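Local coordinates for protein mannan endo-1,6-alpha-mannosidase (PDB 6RY0) that probably hydrolyses alpha-1,6-mannosidic linkages at random in unbranched mannans, as a glycosyl hydrolase family 76 enzyme linked to incorporation of GPI-anchored glycoproteins into the fungal wall, at residues 75-80 against 320-325; 81-86 against 131-136; 302-307 against 326-331; 333-338 against 343-348. All blocks are in the same frame, centred on the assembly; numbering follows the deposited sequence.

Contact 1: residues 75-80 against 320-325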
loop_
_atom_site.group_PDB
_atom_site.type_symbol
_atom_site.label_atom_id
_atom_site.label_comp_id
_atom_site.label_asym_id
_atom_site.label_seq_id
_atom_site.Cartn_x
_atom_site.Cartn_y
_atom_site.Cartn_z
ATOM N N TYR A 75 0.455 5.770 13.061
ATOM C CA TYR A 75 -0.551 4.753 13.360
ATOM C C TYR A 75 -0.100 3.354 12.921
ATOM O O TYR A 75 0.783 3.215 12.059
ATOM C CB TYR A 75 -1.883 5.147 12.706
ATOM C CG TYR A 75 -2.514 6.336 13.362
ATOM C CD1 TYR A 75 -3.291 6.188 14.497
ATOM C CD2 TYR A 75 -2.321 7.623 12.870
ATOM C CE1 TYR A 75 -3.891 7.299 15.107
ATOM C CE2 TYR A 75 -2.922 8.715 13.472
ATOM C CZ TYR A 75 -3.706 8.538 14.577
ATOM O OH TYR A 75 -4.303 9.627 15.191
ATOM N N TRP A 76 -0.743 2.344 13.485
ATOM C CA TRP A 76 -0.435 0.927 13.263
ATOM C C TRP A 76 -0.306 0.555 11.799
ATOM O O TRP A 76 0.628 -0.167 11.418
ATOM C CB TRP A 76 -1.562 0.131 13.921
ATOM C CG TRP A 76 -1.523 -1.354 13.792
ATOM C CD1 TRP A 76 -0.688 -2.228 14.448
ATOM C CD2 TRP A 76 -2.415 -2.164 13.026
ATOM N NE1 TRP A 76 -0.997 -3.527 14.107
ATOM C CE2 TRP A 76 -2.074 -3.508 13.264
ATOM C CE3 TRP A 76 -3.502 -1.889 12.203
ATOM C CZ2 TRP A 76 -2.749 -4.553 12.688
ATOM C CZ3 TRP A 76 -4.169 -2.951 11.610
ATOM C CH2 TRP A 76 -3.796 -4.272 11.883
ATOM N N TRP A 77 -1.219 1.010 10.944
ATOM C CA TRP A 77 -1.164 0.583 9.559
ATOM C C TRP A 77 0.122 1.018 8.888
ATOM O O TRP A 77 0.565 0.354 7.938
ATOM C CB TRP A 77 -2.365 1.154 8.779
ATOM C CG TRP A 77 -2.195 2.552 8.399
ATOM C CD1 TRP A 77 -2.371 3.669 9.170
ATOM C CD2 TRP A 77 -1.671 3.004 7.138
ATOM N NE1 TRP A 77 -1.989 4.788 8.458
ATOM C CE2 TRP A 77 -1.584 4.410 7.197
ATOM C CE3 TRP A 77 -1.283 2.352 5.957
ATOM C CZ2 TRP A 77 -1.155 5.177 6.110
ATOM C CZ3 TRP A 77 -0.879 3.117 4.887
ATOM C CH2 TRP A 77 -0.819 4.502 4.977
ATOM N N GLU A 78 0.727 2.123 9.337
ATOM C CA GLU A 78 1.951 2.610 8.696
ATOM C C GLU A 78 3.128 1.686 8.999
ATOM O O GLU A 78 4.069 1.610 8.225
ATOM C CB GLU A 78 2.188 4.066 9.092
ATOM C CG GLU A 78 3.306 4.708 8.288
ATOM C CD GLU A 78 3.390 6.211 8.447
ATOM O OE1 GLU A 78 2.468 6.870 8.913
ATOM O OE2 GLU A 78 4.484 6.740 8.008
ATOM N N GLY A 79 3.053 0.970 10.119
ATOM C CA GLY A 79 4.005 -0.089 10.350
ATOM C C GLY A 79 3.884 -1.173 9.296
ATOM O O GLY A 79 4.880 -1.671 8.772
ATOM N N GLY A 80 2.655 -1.549 8.966
ATOM C CA GLY A 80 2.434 -2.519 7.918
ATOM C C GLY A 80 2.941 -2.047 6.564
ATOM O O GLY A 80 3.525 -2.816 5.782
ATOM N N MET A 320 -0.782 10.778 4.677
ATOM C CA MET A 320 -0.641 11.291 3.317
ATOM C C MET A 320 0.809 11.373 2.838
ATOM O O MET A 320 1.078 11.253 1.643
ATOM C CB MET A 320 -1.292 12.682 3.201
ATOM C CG MET A 320 -2.786 12.656 3.440
ATOM S SD MET A 320 -3.437 14.337 3.590
ATOM C CE MET A 320 -5.036 13.959 4.311
ATOM N N LEU A 321 1.744 11.536 3.770
ATOM C CA LEU A 321 3.164 11.610 3.432
ATOM C C LEU A 321 3.714 10.309 2.868
ATOM O O LEU A 321 4.784 10.297 2.258
ATOM C CB LEU A 321 3.937 12.070 4.666
ATOM C CG LEU A 321 3.558 13.452 5.207
ATOM C CD1 LEU A 321 4.115 13.646 6.589
ATOM C CD2 LEU A 321 4.001 14.566 4.276
ATOM N N THR A 322 2.987 9.210 3.080
ATOM C CA THR A 322 3.414 7.898 2.602
ATOM C C THR A 322 2.900 7.569 1.203
ATOM O O THR A 322 3.376 6.624 0.579
ATOM C CB THR A 322 2.954 6.774 3.528
ATOM O OG1 THR A 322 1.543 6.575 3.412
ATOM C CG2 THR A 322 3.328 7.038 4.963
ATOM N N PHE A 323 1.906 8.302 0.708
ATOM C CA PHE A 323 1.175 7.790 -0.464
ATOM C C PHE A 323 2.047 7.717 -1.697
ATOM O O PHE A 323 1.968 6.757 -2.470
ATOM C CB PHE A 323 -0.085 8.603 -0.750
ATOM C CG PHE A 323 -1.150 8.593 0.315
ATOM C CD1 PHE A 323 -1.174 7.656 1.366
ATOM C CD2 PHE A 323 -2.182 9.528 0.258
ATOM C CE1 PHE A 323 -2.180 7.679 2.319
ATOM C CE2 PHE A 323 -3.185 9.533 1.199
ATOM C CZ PHE A 323 -3.183 8.620 2.233
ATOM N N LYS A 324 2.878 8.742 -1.925
ATOM C CA LYS A 324 3.643 8.780 -3.167
ATOM C C LYS A 324 4.649 7.618 -3.238
ATOM O O LYS A 324 5.002 7.179 -4.333
ATOM C CB LYS A 324 4.265 10.161 -3.404
ATOM C CG LYS A 324 5.193 10.630 -2.300
ATOM C CD LYS A 324 5.787 12.011 -2.589
ATOM C CE LYS A 324 4.749 13.079 -2.826
ATOM N NZ LYS A 324 5.324 14.454 -2.772
ATOM N N GLY A 325 5.110 7.091 -2.106
ATOM C CA GLY A 325 5.943 5.903 -2.153
ATOM C C GLY A 325 5.212 4.691 -2.694
ATOM O O GLY A 325 5.748 3.894 -3.462
#
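The indole of Trp-77 brings its CH2 corner up to Thr-322 and Phe-323, while Glu-78 CB lies over the rim of one of its faces. Phe-323 takes that corner at its ring edge, Trp-77 CH2 standing 4.4 Å from Phe-323 CE1, and one face of the phenyl ring has Met-320 CA 3.7 Å above its centre. Tyr-262 also stacks with this ring. Thr-322 serves both residues of the helix through separate branches. With chi1 at 72°, OG1 sits between the backbone N and the carbonyl carbon and comes within 3.5 Å of Trp-77 CH2, whereas CG2 is turned to Glu-78 and meets OE2 at 3.3 Å. The hydroxyl is hydrogen-bonded to Asp-319 O and Tyr-326 OH; Asp-319 OD1 bonds Trp-77 NE1. Shortening Glu-78 to an alanine would probably open a gap beside Thr-322 CG2, which would lose the carboxylate packed on it. Nearby are Asp-73, which with His-385 binds the calcium ion about 11 Å from the Glu-78 side chain, and Asp-129, a second calcium site whose ion is absent here. The starts of helices 76-93 and 323-337 meet in this contact, probably as inner helices of the family 76 (alpha/alpha)6 barrel.

Contact 2: residues 81-86 against 131-136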
loop_
_atom_site.group_PDB
_atom_site.type_symbol
_atom_site.label_atom_id
_atom_site.label_comp_id
_atom_site.label_asym_id
_atom_site.label_seq_id
_atom_site.Cartn_x
_atom_site.Cartn_y
_atom_site.Cartn_z
ATOM N N ALA A 81 2.733 -0.771 6.269
ATOM C CA ALA A 81 3.274 -0.183 5.057
ATOM C C ALA A 81 4.791 -0.239 5.053
ATOM O O ALA A 81 5.408 -0.546 4.007
ATOM C CB ALA A 81 2.793 1.275 4.932
ATOM N N MET A 82 5.417 0.063 6.172
ATOM C CA MET A 82 6.875 -0.046 6.272
ATOM C C MET A 82 7.328 -1.474 5.999
ATOM O O MET A 82 8.293 -1.698 5.264
ATOM C CB MET A 82 7.345 0.413 7.648
ATOM C CG MET A 82 8.850 0.310 7.797
ATOM S SD MET A 82 9.369 0.549 9.497
ATOM C CE MET A 82 11.051 -0.124 9.357
ATOM N N MET A 83 6.665 -2.464 6.602
ATOM C CA MET A 83 7.078 -3.839 6.387
ATOM C C MET A 83 7.080 -4.154 4.906
ATOM O O MET A 83 8.020 -4.728 4.367
ATOM C CB MET A 83 6.180 -4.814 7.155
ATOM C CG MET A 83 6.157 -4.655 8.676
ATOM S SD MET A 83 7.708 -4.818 9.566
ATOM C CE MET A 83 8.150 -3.096 9.807
ATOM N N GLY A 84 5.989 -3.813 4.224
ATOM C CA GLY A 84 5.915 -4.101 2.804
ATOM C C GLY A 84 6.983 -3.375 2.001
ATOM O O GLY A 84 7.546 -3.919 1.052
ATOM N N THR A 85 7.285 -2.138 2.379
ATOM C CA THR A 85 8.344 -1.385 1.710
ATOM C C THR A 85 9.672 -2.150 1.756
ATOM O O THR A 85 10.414 -2.182 0.774
ATOM C CB THR A 85 8.505 0.008 2.329
ATOM O OG1 THR A 85 7.266 0.715 2.236
ATOM C CG2 THR A 85 9.538 0.820 1.594
ATOM N N TYR A 86 9.970 -2.786 2.894
ATOM C CA TYR A 86 11.185 -3.536 3.045
ATOM C C TYR A 86 11.163 -4.914 2.382
ATOM O O TYR A 86 12.206 -5.399 1.943
ATOM C CB TYR A 86 11.623 -3.670 4.519
ATOM C CG TYR A 86 12.322 -2.405 4.995
ATOM C CD1 TYR A 86 11.604 -1.287 5.389
ATOM C CD2 TYR A 86 13.710 -2.322 5.024
ATOM C CE1 TYR A 86 12.234 -0.131 5.772
ATOM C CE2 TYR A 86 14.353 -1.159 5.419
ATOM C CZ TYR A 86 13.608 -0.069 5.779
ATOM O OH TYR A 86 14.179 1.095 6.194
ATOM N N GLY A 131 -6.212 -4.159 5.547
ATOM C CA GLY A 131 -5.852 -4.415 4.176
ATOM C C GLY A 131 -4.406 -4.166 3.881
ATOM O O GLY A 131 -3.806 -4.966 3.163
ATOM N N PHE A 132 -3.836 -3.083 4.404
ATOM C CA PHE A 132 -2.418 -2.815 4.130
ATOM C C PHE A 132 -1.517 -3.905 4.689
ATOM O O PHE A 132 -0.530 -4.271 4.053
ATOM C CB PHE A 132 -2.010 -1.438 4.624
ATOM C CG PHE A 132 -2.153 -0.386 3.596
ATOM C CD1 PHE A 132 -1.124 -0.109 2.737
ATOM C CD2 PHE A 132 -3.340 0.324 3.453
ATOM C CE1 PHE A 132 -1.263 0.859 1.731
ATOM C CE2 PHE A 132 -3.473 1.262 2.443
ATOM C CZ PHE A 132 -2.414 1.502 1.595
ATOM N N TRP A 133 -1.830 -4.437 5.874
ATOM C CA TRP A 133 -1.073 -5.573 6.396
ATOM C C TRP A 133 -1.256 -6.791 5.514
ATOM O O TRP A 133 -0.298 -7.496 5.217
ATOM C CB TRP A 133 -1.482 -5.875 7.841
ATOM C CG TRP A 133 -0.928 -4.913 8.842
ATOM C CD1 TRP A 133 -1.531 -3.839 9.386
ATOM C CD2 TRP A 133 0.384 -4.973 9.423
ATOM N NE1 TRP A 133 -0.672 -3.216 10.281
ATOM C CE2 TRP A 133 0.501 -3.916 10.333
ATOM C CE3 TRP A 133 1.471 -5.826 9.245
ATOM C CZ2 TRP A 133 1.675 -3.693 11.069
ATOM C CZ3 TRP A 133 2.626 -5.610 9.980
ATOM C CH2 TRP A 133 2.715 -4.558 10.880
ATOM N N GLY A 134 -2.484 -7.074 5.085
ATOM C CA GLY A 134 -2.719 -8.171 4.167
ATOM C C GLY A 134 -1.953 -8.028 2.873
ATOM O O GLY A 134 -1.430 -9.021 2.347
ATOM N N MET A 135 -1.888 -6.805 2.346
ATOM C CA MET A 135 -1.131 -6.543 1.127
ATOM C C MET A 135 0.363 -6.773 1.315
ATOM O O MET A 135 1.023 -7.257 0.401
ATOM C CB MET A 135 -1.441 -5.127 0.652
ATOM C CG MET A 135 -2.842 -5.027 0.063
ATOM S SD MET A 135 -3.517 -3.350 0.097
ATOM C CE MET A 135 -2.275 -2.532 -0.869
ATOM N N SER A 136 0.903 -6.419 2.486
ATOM C CA SER A 136 2.306 -6.722 2.742
ATOM C C SER A 136 2.556 -8.230 2.810
ATOM O O SER A 136 3.585 -8.691 2.322
ATOM C CB SER A 136 2.750 -6.032 4.019
ATOM O OG SER A 136 2.808 -4.641 3.784
#
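Ser-136 and Gly-84 mark the place where helices 76-93 and 127-142 come together, with Ser-136 OG 3.3 Å from Gly-84 CA. The CA atoms of the two residues are only 4.5 Å apart, and the short axes pass at 8.5 Å, running nearly the same way with 18° between them. Glycine makes this possible, because a CB on Gly-84 would stand 2.5 Å from Ser-136 OG and clash. The serine hydroxyl is put there by its torsion: OG lies opposite the carbonyl carbon and beside the backbone N (chi1 -70°), a setting that carries the oxygen over to Gly-84 CA. There it hydrogen-bonds Gly-80 O, one turn before Gly-84.

Met-83 starts out in the same way, its CG opposite the carbonyl carbon (chi1 -61°), but the chain then bends at both following torsions and carries the sulfur and methyl away from helix 127-142. What touches is therefore the CG methylene, 3.9 Å from Trp-133 CZ3, at the six-membered end of the indole. That indole also stacks with Tyr-116 and meets Trp-76, which probably limits how it can turn.

Behind the interface, Thr-85 OG1 folds back on its own helix and donates to Ala-81 O at 2.9 Å. The bond arrives from the face of the carbonyl opposite to that used by Thr-85 N, so one oxygen takes two donors. Close, nearly parallel neighbours joined by a glycine-serine contact fit two adjacent inner helices of the (alpha/alpha)6 barrel known for family 76.

Contact 3: residues 302-307 against 326-331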
loop_
_atom_site.group_PDB
_atom_site.type_symbol
_atom_site.label_atom_id
_atom_site.label_comp_id
_atom_site.label_asym_id
_atom_site.label_seq_id
_atom_site.Cartn_x
_atom_site.Cartn_y
_atom_site.Cartn_z
ATOM N N GLY A 302 6.526 15.684 -14.468
ATOM C CA GLY A 302 7.244 14.461 -14.253
ATOM C C GLY A 302 7.436 14.052 -12.793
ATOM O O GLY A 302 8.162 13.095 -12.557
ATOM N N VAL A 303 6.778 14.712 -11.840
ATOM C CA VAL A 303 7.005 14.437 -10.436
ATOM C C VAL A 303 5.680 14.166 -9.752
ATOM O O VAL A 303 4.718 14.939 -9.900
ATOM C CB VAL A 303 7.718 15.618 -9.768
ATOM C CG1 VAL A 303 8.036 15.258 -8.315
ATOM C CG2 VAL A 303 8.999 15.978 -10.545
ATOM N N VAL A 304 5.610 13.096 -8.967
ATOM C CA VAL A 304 4.382 12.797 -8.241
ATOM C C VAL A 304 4.081 13.916 -7.227
ATOM O O VAL A 304 4.984 14.444 -6.568
ATOM C CB VAL A 304 4.496 11.435 -7.548
ATOM C CG1 VAL A 304 5.570 11.461 -6.498
ATOM C CG2 VAL A 304 3.155 10.983 -7.004
ATOM N N PHE A 305 2.807 14.238 -7.073
ATOM C CA PHE A 305 2.373 15.389 -6.308
ATOM C C PHE A 305 1.062 15.025 -5.614
ATOM O O PHE A 305 0.100 14.608 -6.288
ATOM C CB PHE A 305 2.207 16.594 -7.242
ATOM C CG PHE A 305 1.981 17.878 -6.546
ATOM C CD1 PHE A 305 0.736 18.277 -6.195
ATOM C CD2 PHE A 305 3.056 18.705 -6.235
ATOM C CE1 PHE A 305 0.561 19.518 -5.552
ATOM C CE2 PHE A 305 2.885 19.919 -5.638
ATOM C CZ PHE A 305 1.660 20.309 -5.276
ATOM N N GLU A 306 0.998 15.222 -4.311
ATOM C CA GLU A 306 -0.179 14.815 -3.536
ATOM C C GLU A 306 -1.220 15.929 -3.577
ATOM O O GLU A 306 -1.284 16.782 -2.686
ATOM C CB GLU A 306 0.209 14.425 -2.111
ATOM C CG GLU A 306 -0.861 13.613 -1.413
ATOM C CD GLU A 306 -1.194 12.349 -2.188
ATOM O OE1 GLU A 306 -0.233 11.590 -2.458
ATOM O OE2 GLU A 306 -2.367 12.150 -2.543
ATOM N N ILE A 307 -2.023 15.934 -4.647
ATOM C CA ILE A 307 -2.850 17.101 -4.969
ATOM C C ILE A 307 -3.732 17.608 -3.816
ATOM O O ILE A 307 -3.901 18.809 -3.765
ATOM C CB ILE A 307 -3.500 17.089 -6.381
ATOM C CG1 ILE A 307 -4.350 15.871 -6.508
ATOM C CG2 ILE A 307 -2.461 17.159 -7.514
ATOM C CD1 ILE A 307 -4.872 15.556 -7.921
ATOM N N TYR A 326 3.967 4.498 -2.230
ATOM C CA TYR A 326 3.127 3.415 -2.763
ATOM C C TYR A 326 2.896 3.598 -4.253
ATOM O O TYR A 326 2.940 2.633 -5.021
ATOM C CB TYR A 326 1.759 3.340 -2.075
ATOM C CG TYR A 326 1.822 3.451 -0.580
ATOM C CD1 TYR A 326 2.892 2.965 0.152
ATOM C CD2 TYR A 326 0.803 4.059 0.114
ATOM C CE1 TYR A 326 2.957 3.109 1.525
ATOM C CE2 TYR A 326 0.837 4.193 1.498
ATOM C CZ TYR A 326 1.917 3.725 2.190
ATOM O OH TYR A 326 2.034 3.887 3.560
ATOM N N VAL A 327 2.658 4.834 -4.689
ATOM C CA VAL A 327 2.454 5.111 -6.111
ATOM C C VAL A 327 3.638 4.571 -6.910
ATOM O O VAL A 327 3.477 3.869 -7.904
ATOM C CB VAL A 327 2.221 6.610 -6.352
ATOM C CG1 VAL A 327 2.187 6.895 -7.832
ATOM C CG2 VAL A 327 0.963 7.083 -5.667
ATOM N N HIS A 328 4.854 4.918 -6.476
ATOM C CA HIS A 328 6.029 4.436 -7.188
ATOM C C HIS A 328 6.127 2.920 -7.203
ATOM O O HIS A 328 6.333 2.318 -8.249
ATOM C CB HIS A 328 7.313 5.030 -6.548
ATOM C CG HIS A 328 7.693 6.368 -7.111
ATOM N ND1 HIS A 328 8.691 6.488 -8.039
ATOM C CD2 HIS A 328 7.236 7.642 -6.899
ATOM C CE1 HIS A 328 8.812 7.775 -8.369
ATOM N NE2 HIS A 328 7.951 8.507 -7.694
ATOM N N ARG A 329 6.022 2.294 -6.037
ATOM C CA ARG A 329 6.228 0.837 -5.971
ATOM C C ARG A 329 5.166 0.094 -6.760
ATOM O O ARG A 329 5.467 -0.895 -7.442
ATOM C CB ARG A 329 6.238 0.353 -4.499
ATOM C CG ARG A 329 7.501 0.631 -3.773
ATOM C CD ARG A 329 7.343 0.468 -2.228
ATOM N NE ARG A 329 6.773 -0.786 -1.924
ATOM C CZ ARG A 329 5.733 -0.983 -1.126
ATOM N NH1 ARG A 329 5.135 -0.021 -0.426
ATOM N NH2 ARG A 329 5.240 -2.235 -1.027
ATOM N N TRP A 330 3.920 0.529 -6.629
ATOM C CA TRP A 330 2.808 -0.143 -7.291
ATOM C C TRP A 330 2.862 0.078 -8.799
ATOM O O TRP A 330 2.668 -0.867 -9.577
ATOM C CB TRP A 330 1.484 0.327 -6.727
ATOM C CG TRP A 330 1.235 -0.066 -5.312
ATOM C CD1 TRP A 330 1.838 -1.042 -4.597
ATOM C CD2 TRP A 330 0.298 0.563 -4.433
ATOM N NE1 TRP A 330 1.338 -1.039 -3.305
ATOM C CE2 TRP A 330 0.387 -0.060 -3.193
ATOM C CE3 TRP A 330 -0.594 1.620 -4.585
ATOM C CZ2 TRP A 330 -0.403 0.301 -2.118
ATOM C CZ3 TRP A 330 -1.356 2.013 -3.508
ATOM C CH2 TRP A 330 -1.265 1.335 -2.295
ATOM N N MET A 331 3.128 1.307 -9.234
ATOM C CA MET A 331 3.237 1.564 -10.676
ATOM C C MET A 331 4.394 0.795 -11.302
ATOM O O MET A 331 4.295 0.319 -12.428
ATOM C CB MET A 331 3.330 3.048 -10.980
ATOM C CG MET A 331 2.016 3.790 -10.710
ATOM S SD MET A 331 2.057 5.554 -11.081
ATOM C CE MET A 331 2.010 5.518 -12.863
#
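Val-304 carries this contact, reaching Val-327 and His-328 with one methyl each; its neighbours along 302-307 make no contact with 326-331. Gly-302 comes first, in the turn that leads from strand 299-300 into strand 303-304, with a positive phi of 85°. Val-303 then points away from helix 323-337 and packs on Ser-352 and Ala-355 of helix 342-358. One residue on, Val-304 faces the helix. Its CG1 sits between the backbone N and the carbonyl carbon (chi1 64°) and approaches the edge of the His-328 imidazole in the plane of the ring, 4.0 Å from NE2. The other methyl, CG2, lies opposite the backbone N and meets Val-327 CG1 at 4.3 Å. Ser-352 OG clasps both partners, since it is hydrogen-bonded to His-328 NE2 and to Val-304 N, and so holds the edge of the imidazole next to the strand. Past the strand, at Glu-306, the chain makes an inverse gamma turn. The arrangement is a short beta hairpin, strands 299-300 and 303-304, packed on helix 323-337, within 302-307 chiefly through Val-304; the helix is probably one of the inner helices of the (alpha/alpha)6 barrel.

Contact 4: residues 333-338 against 343-348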
loop_
_atom_site.group_PDB
_atom_site.type_symbol
_atom_site.label_atom_id
_atom_site.label_comp_id
_atom_site.label_asym_id
_atom_site.label_seq_id
_atom_site.Cartn_x
_atom_site.Cartn_y
_atom_site.Cartn_z
ATOM N N VAL A 333 5.438 -2.185 -10.382
ATOM C CA VAL A 333 4.953 -3.558 -10.570
ATOM C C VAL A 333 3.975 -3.651 -11.752
ATOM O O VAL A 333 3.997 -4.640 -12.493
ATOM C CB VAL A 333 4.347 -4.109 -9.263
ATOM C CG1 VAL A 333 3.564 -5.393 -9.509
ATOM C CG2 VAL A 333 5.448 -4.333 -8.268
ATOM N N VAL A 334 3.146 -2.617 -11.961
ATOM C CA VAL A 334 2.251 -2.594 -13.100
ATOM C C VAL A 334 3.030 -2.805 -14.403
ATOM O O VAL A 334 2.550 -3.469 -15.308
ATOM C CB VAL A 334 1.420 -1.309 -13.116
ATOM C CG1 VAL A 334 0.707 -1.086 -14.447
ATOM C CG2 VAL A 334 0.432 -1.315 -11.957
ATOM N N THR A 335 4.241 -2.248 -14.511
ATOM C CA THR A 335 5.008 -2.414 -15.744
ATOM C C THR A 335 5.434 -3.858 -15.978
ATOM O O THR A 335 5.747 -4.223 -17.119
ATOM C CB THR A 335 6.241 -1.505 -15.810
ATOM O OG1 THR A 335 7.295 -1.957 -14.950
ATOM C CG2 THR A 335 5.867 -0.094 -15.563
ATOM N N GLN A 336 5.500 -4.675 -14.916
ATOM C CA GLN A 336 5.865 -6.074 -15.061
ATOM C C GLN A 336 4.681 -6.940 -15.472
ATOM O O GLN A 336 4.810 -7.815 -16.310
ATOM C CB GLN A 336 6.423 -6.613 -13.757
ATOM C CG GLN A 336 7.632 -5.917 -13.243
ATOM C CD GLN A 336 8.091 -6.526 -11.943
ATOM O OE1 GLN A 336 7.324 -6.601 -11.004
ATOM N NE2 GLN A 336 9.325 -7.029 -11.904
ATOM N N ILE A 337 3.526 -6.674 -14.865
ATOM C CA ILE A 337 2.406 -7.550 -15.152
ATOM C C ILE A 337 1.468 -7.035 -16.203
ATOM O O ILE A 337 0.711 -7.830 -16.770
ATOM C CB ILE A 337 1.646 -7.852 -13.940
ATOM C CG1 ILE A 337 1.163 -6.560 -13.317
ATOM C CG2 ILE A 337 2.508 -8.629 -12.977
ATOM C CD1 ILE A 337 0.210 -6.750 -12.166
ATOM N N ALA A 338 1.609 -5.761 -16.586
ATOM C CA ALA A 338 0.934 -5.189 -17.744
ATOM C C ALA A 338 2.016 -4.513 -18.586
ATOM O O ALA A 338 2.150 -3.297 -18.608
ATOM C CB ALA A 338 -0.154 -4.213 -17.341
ATOM N N ASP A 343 6.477 1.901 -21.128
ATOM C CA ASP A 343 7.032 3.155 -21.614
ATOM C C ASP A 343 6.226 4.378 -21.192
ATOM O O ASP A 343 6.742 5.485 -21.234
ATOM C CB ASP A 343 7.175 3.130 -23.138
ATOM C CG ASP A 343 8.215 2.120 -23.625
ATOM O OD1 ASP A 343 9.081 1.685 -22.833
ATOM O OD2 ASP A 343 8.181 1.792 -24.818
ATOM N N ARG A 344 4.987 4.190 -20.741
ATOM C CA ARG A 344 4.215 5.273 -20.168
ATOM C C ARG A 344 4.626 5.546 -18.713
ATOM O O ARG A 344 4.461 6.654 -18.231
ATOM C CB ARG A 344 2.715 4.987 -20.195
ATOM C CG ARG A 344 2.149 4.816 -21.603
ATOM C CD ARG A 344 0.649 4.582 -21.554
ATOM N NE ARG A 344 -0.041 5.785 -21.136
ATOM C CZ ARG A 344 -1.358 5.839 -20.885
ATOM N NH1 ARG A 344 -2.097 4.744 -20.863
ATOM N NH2 ARG A 344 -1.928 7.006 -20.635
ATOM N N ILE A 345 5.111 4.535 -18.018
ATOM C CA ILE A 345 5.309 4.608 -16.589
ATOM C C ILE A 345 6.788 4.835 -16.223
ATOM O O ILE A 345 7.091 5.723 -15.429
ATOM C CB ILE A 345 4.771 3.340 -15.879
ATOM C CG1 ILE A 345 3.230 3.339 -15.974
ATOM C CG2 ILE A 345 5.264 3.277 -14.427
ATOM C CD1 ILE A 345 2.595 2.068 -15.410
ATOM N N LEU A 346 7.704 4.004 -16.717
ATOM C CA LEU A 346 9.072 4.063 -16.201
ATOM C C LEU A 346 9.732 5.422 -16.364
ATOM O O LEU A 346 10.397 5.869 -15.438
ATOM C CB LEU A 346 9.949 2.942 -16.746
ATOM C CG LEU A 346 9.505 1.534 -16.346
ATOM C CD1 LEU A 346 10.527 0.518 -16.827
ATOM C CD2 LEU A 346 9.291 1.355 -14.860
ATOM N N PRO A 347 9.569 6.123 -17.503
ATOM C CA PRO A 347 10.245 7.432 -17.617
ATOM C C PRO A 347 9.737 8.451 -16.618
ATOM O O PRO A 347 10.496 9.321 -16.167
ATOM C CB PRO A 347 9.957 7.843 -19.065
ATOM C CG PRO A 347 9.731 6.551 -19.767
ATOM C CD PRO A 347 8.990 5.695 -18.782
ATOM N N VAL A 348 8.447 8.388 -16.265
ATOM C CA VAL A 348 7.858 9.319 -15.333
ATOM C C VAL A 348 8.265 8.973 -13.884
ATOM O O VAL A 348 8.553 9.847 -13.067
ATOM C CB VAL A 348 6.329 9.285 -15.569
ATOM C CG1 VAL A 348 5.628 10.198 -14.639
ATOM C CG2 VAL A 348 5.997 9.602 -17.054
#
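Helices 323-337 and 342-358 run roughly antiparallel here, their short axes 9.4 Å apart at 152°, and come nearest in backbone at Thr-335 and Ile-345, whose CA atoms are 7.1 Å apart. Thr-335 is the wedge between two side chains of the second helix. Its CG2, opposite the carbonyl carbon, presses against Ile-345 CG2 at 3.6 Å and is equally near Ile-345 CB, meeting the branch point of the isoleucine and not just its tip. On another side the same methyl touches Leu-346 CD2 at 3.8 Å. The threonine hydroxyl is placed between the backbone N and the carbonyl carbon (chi1 74°), where it is hydrogen-bonded to Ala-332 O in its own helix; this satisfies the hydroxyl, and the methyl does most of the packing.

Val-334 adds a second apolar touch, one residue earlier. Its CG1 meets Ile-345 CD1 at 3.8 Å, the two side chains crossing at about a right angle. Thr-335 thus lies along Ile-345 from CB and CG2 toward CD1, while Val-334 meets CD1. Just beyond, helix 342-358 is kinked: the regular backbone bonding lapses at Pro-347 and Val-348, Val-348 N making just a weak bond to Ile-345 O.

The pair forms a helical hairpin with a tight connection. Helix 261-278 lies against Val-334 through Ala-272, helix 281-298 lies against Ile-345 through Leu-291, and a loop residue, Ile-404, packs on Leu-346.

How the contacts relate
Helix 323-337 threads through three of the contacts: its beginning makes contact 1, its middle contact 3 and its end contact 4, the centres of contacts 1 and 4 being about 23 Å apart. Contacts 1 and 2 share helix 76-93, lie about 9 Å apart by their centres and touch where Trp-77 packs on Phe-132. Along the chain, contact 2 is nested within the loop that contact 1 closes, contacts 1 and 3 interlock, and contact 4 follows all three. Tyr-326 and Arg-329 bring contact 3 against contact 2. Taken together they follow helix 323-337 from the side nearer the bound calcium toward the far end of what is probably an (alpha/alpha)6 barrel, all within the family 76 range.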